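Local coordinates for protein ecdysteroid-phosphate phosphatase (Bombyx mori, PDB 3C7T) that removes phosphate from ecdysteroid phosphates such as ecdysone 22-phosphate, releasing the active hormone, and also acts as a protein tyrosine phosphatase, at residues R4-A9 with D239-P244; Q198-L203 with G231-K236. One frame throughout, in Å; residues are numbered along the deposited sequence.

Interaction 1 (R4-A9 with D239-P244)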
# COMPACT_ATOMS: atom_id res chain seq x y z
N ARG A 4 -19.40 -26.48 -9.74
CA ARG A 4 -17.91 -26.39 -9.64
C ARG A 4 -17.42 -25.54 -8.46
O ARG A 4 -18.17 -24.73 -7.91
CB ARG A 4 -17.28 -25.97 -10.99
CG ARG A 4 -16.69 -27.16 -11.74
CD ARG A 4 -16.79 -27.06 -13.27
NE ARG A 4 -15.94 -26.00 -13.82
CZ ARG A 4 -14.74 -26.19 -14.37
NH1 ARG A 4 -14.21 -27.41 -14.46
NH2 ARG A 4 -14.07 -25.15 -14.84
N ARG A 5 -16.16 -25.76 -8.09
CA ARG A 5 -15.55 -25.26 -6.87
C ARG A 5 -14.30 -24.47 -7.26
O ARG A 5 -13.72 -24.74 -8.31
CB ARG A 5 -15.14 -26.48 -6.05
CG ARG A 5 -14.74 -26.23 -4.64
CD ARG A 5 -15.05 -27.44 -3.80
NE ARG A 5 -14.10 -28.54 -3.91
CZ ARG A 5 -13.26 -28.89 -2.95
NH1 ARG A 5 -13.24 -28.22 -1.81
NH2 ARG A 5 -12.45 -29.92 -3.12
N TRP A 6 -13.87 -23.52 -6.41
CA TRP A 6 -12.59 -22.81 -6.62
C TRP A 6 -11.48 -23.31 -5.70
O TRP A 6 -11.70 -23.56 -4.51
CB TRP A 6 -12.73 -21.32 -6.33
CG TRP A 6 -13.63 -20.51 -7.20
CD1 TRP A 6 -14.94 -20.19 -6.96
CD2 TRP A 6 -13.27 -19.84 -8.41
NE1 TRP A 6 -15.43 -19.39 -7.97
CE2 TRP A 6 -14.42 -19.15 -8.87
CE3 TRP A 6 -12.09 -19.76 -9.16
CZ2 TRP A 6 -14.42 -18.40 -10.05
CZ3 TRP A 6 -12.09 -19.01 -10.33
CH2 TRP A 6 -13.25 -18.34 -10.77
N VAL A 7 -10.28 -23.43 -6.24
CA VAL A 7 -9.10 -23.61 -5.41
C VAL A 7 -8.10 -22.52 -5.83
O VAL A 7 -7.82 -22.34 -7.03
CB VAL A 7 -8.49 -25.02 -5.55
CG1 VAL A 7 -7.19 -25.13 -4.77
CG2 VAL A 7 -9.50 -26.09 -5.06
N PHE A 8 -7.61 -21.78 -4.84
CA PHE A 8 -6.75 -20.62 -5.09
C PHE A 8 -5.39 -20.84 -4.48
O PHE A 8 -5.25 -21.59 -3.51
CB PHE A 8 -7.36 -19.37 -4.45
CG PHE A 8 -8.68 -18.98 -5.04
CD1 PHE A 8 -8.77 -18.57 -6.36
CD2 PHE A 8 -9.82 -19.01 -4.26
CE1 PHE A 8 -9.98 -18.18 -6.89
CE2 PHE A 8 -11.05 -18.62 -4.79
CZ PHE A 8 -11.13 -18.22 -6.10
N ALA A 9 -4.38 -20.16 -5.03
CA ALA A 9 -3.05 -20.17 -4.42
C ALA A 9 -2.58 -18.72 -4.45
O ALA A 9 -2.75 -18.01 -5.45
CB ALA A 9 -2.09 -21.03 -5.20
N ASP A 239 -9.36 -27.34 -13.87
CA ASP A 239 -8.87 -26.48 -14.96
C ASP A 239 -8.23 -25.18 -14.42
O ASP A 239 -8.82 -24.50 -13.58
CB ASP A 239 -10.03 -26.04 -15.88
CG ASP A 239 -10.60 -27.16 -16.73
OD1 ASP A 239 -9.84 -27.77 -17.52
OD2 ASP A 239 -11.83 -27.41 -16.64
N VAL A 240 -7.05 -24.83 -14.95
CA VAL A 240 -6.42 -23.52 -14.71
C VAL A 240 -7.22 -22.41 -15.41
O VAL A 240 -7.35 -22.41 -16.64
CB VAL A 240 -4.95 -23.47 -15.22
CG1 VAL A 240 -4.43 -22.03 -15.25
CG2 VAL A 240 -4.06 -24.34 -14.36
N VAL A 241 -7.75 -21.48 -14.61
CA VAL A 241 -8.64 -20.44 -15.12
C VAL A 241 -8.25 -19.06 -14.57
O VAL A 241 -7.47 -18.95 -13.63
CB VAL A 241 -10.12 -20.72 -14.79
CG1 VAL A 241 -10.53 -22.09 -15.32
CG2 VAL A 241 -10.39 -20.62 -13.28
N SER A 242 -8.82 -18.03 -15.18
CA SER A 242 -8.67 -16.67 -14.68
C SER A 242 -9.26 -16.58 -13.26
O SER A 242 -10.37 -17.05 -13.02
CB SER A 242 -9.39 -15.70 -15.61
OG SER A 242 -9.24 -14.38 -15.12
N PRO A 243 -8.52 -15.99 -12.31
CA PRO A 243 -9.18 -15.73 -11.02
C PRO A 243 -10.34 -14.72 -11.13
O PRO A 243 -10.41 -13.95 -12.08
CB PRO A 243 -8.03 -15.24 -10.12
CG PRO A 243 -6.74 -15.55 -10.88
CD PRO A 243 -7.10 -15.57 -12.32
N PRO A 244 -11.27 -14.73 -10.15
CA PRO A 244 -12.47 -13.88 -10.23
C PRO A 244 -12.22 -12.39 -9.97
O PRO A 244 -13.14 -11.58 -10.15
CB PRO A 244 -13.36 -14.44 -9.13
CG PRO A 244 -12.39 -15.05 -8.14
CD PRO A 244 -11.27 -15.59 -8.95
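A surface contact of side chains joins R4-A9, at the start of an inner strand of the mixed sheet, to D239-P244, the edge strand within this chain, next to strand 230-235, and the residues that follow. The two segments share no backbone hydrogen bond, since strand 230-235 lies between them in the sheet; the side chains of R4, W6 and F8 reach past it. At one end R4 NH1 donates to D239 OD2 at 3.2 Å, an angled salt bridge (N-H...O 153°) that uses the anti side of the carboxylate, with the two flat groups turned 49° apart. A turn at chi3 (68°) helps bring the R4 guanidinium round to D239. Further along, W6 sets its six-membered ring against P244: P244 CD sits over one face, 4.1 Å from the centroid of that ring, a CH-pi contact. W6 CZ3 meets V241 CG2 at 3.8 Å, and S242 O lies at the ring edge, 3.7 Å from W6 CZ3. P244 CD also touches F8 CE1 at 3.6 Å, so the proline lies against two aromatic rings. R234 makes a cation-pi contact with W6, while W258 of the second subunit packs on V240, S242 and P243. The chemistry is thus divided: an ion pair at the surface, probably screened by solvent, at one end, and apolar and CH-pi contacts at the other.

Interaction 2 (Q198-L203 with G231-K236)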
# COMPACT_ATOMS: atom_id res chain seq x y z
N GLN A 198 2.88 -25.37 -7.44
CA GLN A 198 2.56 -26.58 -6.66
C GLN A 198 1.07 -26.95 -6.70
O GLN A 198 0.68 -28.14 -6.83
CB GLN A 198 3.00 -26.43 -5.21
CG GLN A 198 4.49 -26.47 -5.01
CD GLN A 198 4.85 -26.30 -3.57
OE1 GLN A 198 4.79 -25.20 -3.03
NE2 GLN A 198 5.19 -27.40 -2.92
N MET A 199 0.22 -25.93 -6.62
CA MET A 199 -1.22 -26.16 -6.67
C MET A 199 -1.66 -26.72 -8.01
O MET A 199 -2.45 -27.68 -8.05
CB MET A 199 -2.01 -24.88 -6.38
CG MET A 199 -3.49 -25.04 -6.66
SD MET A 199 -4.44 -23.51 -6.74
CE MET A 199 -3.78 -22.70 -8.20
N VAL A 200 -1.17 -26.13 -9.09
CA VAL A 200 -1.47 -26.58 -10.44
C VAL A 200 -1.02 -28.04 -10.61
O VAL A 200 -1.79 -28.89 -11.04
CB VAL A 200 -0.81 -25.70 -11.53
CG1 VAL A 200 -1.00 -26.32 -12.93
CG2 VAL A 200 -1.35 -24.27 -11.47
N GLY A 201 0.24 -28.32 -10.26
CA GLY A 201 0.76 -29.69 -10.32
C GLY A 201 0.01 -30.71 -9.48
O GLY A 201 -0.16 -31.86 -9.90
N ALA A 202 -0.42 -30.31 -8.28
CA ALA A 202 -1.12 -31.23 -7.36
C ALA A 202 -2.52 -31.55 -7.83
O ALA A 202 -2.98 -32.68 -7.69
CB ALA A 202 -1.17 -30.67 -5.95
N LEU A 203 -3.20 -30.55 -8.40
CA LEU A 203 -4.58 -30.71 -8.86
C LEU A 203 -4.71 -31.38 -10.22
O LEU A 203 -5.64 -32.16 -10.45
CB LEU A 203 -5.35 -29.39 -8.78
CG LEU A 203 -5.91 -29.08 -7.38
CD1 LEU A 203 -4.80 -28.83 -6.37
CD2 LEU A 203 -6.84 -27.88 -7.42
N GLY A 231 -3.33 -17.33 -8.12
CA GLY A 231 -3.59 -18.35 -9.11
C GLY A 231 -4.92 -19.01 -8.80
O GLY A 231 -5.32 -19.10 -7.62
N ALA A 232 -5.60 -19.47 -9.86
CA ALA A 232 -6.92 -20.09 -9.74
C ALA A 232 -7.11 -21.38 -10.55
O ALA A 232 -6.68 -21.49 -11.71
CB ALA A 232 -8.02 -19.08 -10.12
N MET A 233 -7.77 -22.34 -9.91
CA MET A 233 -8.29 -23.54 -10.56
C MET A 233 -9.75 -23.73 -10.20
O MET A 233 -10.20 -23.36 -9.10
CB MET A 233 -7.46 -24.75 -10.18
CG MET A 233 -6.02 -24.64 -10.67
SD MET A 233 -5.07 -26.12 -10.47
CE MET A 233 -5.55 -27.02 -11.94
N ARG A 234 -10.49 -24.32 -11.13
CA ARG A 234 -11.87 -24.74 -10.88
C ARG A 234 -12.05 -26.17 -11.33
O ARG A 234 -11.39 -26.62 -12.28
CB ARG A 234 -12.87 -23.85 -11.59
CG ARG A 234 -13.06 -22.52 -10.92
CD ARG A 234 -14.26 -21.81 -11.45
NE ARG A 234 -15.47 -22.27 -10.78
CZ ARG A 234 -16.63 -21.65 -10.84
NH1 ARG A 234 -16.75 -20.52 -11.54
NH2 ARG A 234 -17.68 -22.14 -10.21
N GLY A 235 -12.93 -26.87 -10.63
CA GLY A 235 -13.23 -28.27 -10.93
C GLY A 235 -14.18 -28.84 -9.90
O GLY A 235 -14.80 -28.09 -9.14
N LYS A 236 -14.31 -30.17 -9.86
CA LYS A 236 -13.68 -31.07 -10.82
C LYS A 236 -14.35 -30.99 -12.20
O LYS A 236 -15.50 -30.58 -12.30
CB LYS A 236 -13.77 -32.51 -10.30
CG LYS A 236 -13.31 -32.70 -8.85
CD LYS A 236 -13.07 -34.18 -8.54
CE LYS A 236 -14.35 -34.91 -8.25
NZ LYS A 236 -14.09 -36.35 -7.95
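Helix 198-203 runs nearly parallel to strand 231-235, 18° between their directions and 9.2 Å between their axes, with V200 CA and M233 CA nearest across the contact, 7.5 Å apart. This is helix-on-sheet packing in the alpha/beta fold of the histidine phosphatase superfamily: the end of helix 193-204 lies on one face of the mixed sheet. No hydrogen bond crosses the buried, apolar interface. M233 contributes the largest share, its side chain rising from the strand into the helix surface. Its extended chi2 (-171°) carries SD to the helix backbone, 3.6 Å from V200 CA, and the bend at chi3 then turns CE to within 4.0 Å of L203 CB. M199 runs antiparallel alongside M233, its CG anti to the backbone N (chi1 170°), and a bend at the sulfur turns CE to the strand; M199 CE lies 3.9 Å from M233 CG. V7 and A9 of strand 5-11 also touch M199, and W238 packs on both L203 and M233. V200 meets L261 of the second subunit. At G231, where no side chain intervenes, M199 CE rests directly on the strand backbone, 3.9 Å from G231 C.

In the fold
The two contacts lie side by side in the C-terminal, PGM-homology (histidine phosphatase) domain of the longer protein, their centres about 7 Å apart, and share one mixed sheet in which strand 230-235 separates strand 5-11 from strand 239-241. Along the chain the order is 4-9, 198-203, 231-236, 239-244, so interaction 2 falls wholly between the two halves of interaction 1. The backbones join directly: A9 O and G231 N are 2.8 Å apart and D239 N and R234 O 2.7 Å, both probable hydrogen bonds. Helix 193-204 covers one sheet face, whereas W6 and R234 meet on the other. Both contacts touch the second subunit, placing this sheet edge at the homodimer interface.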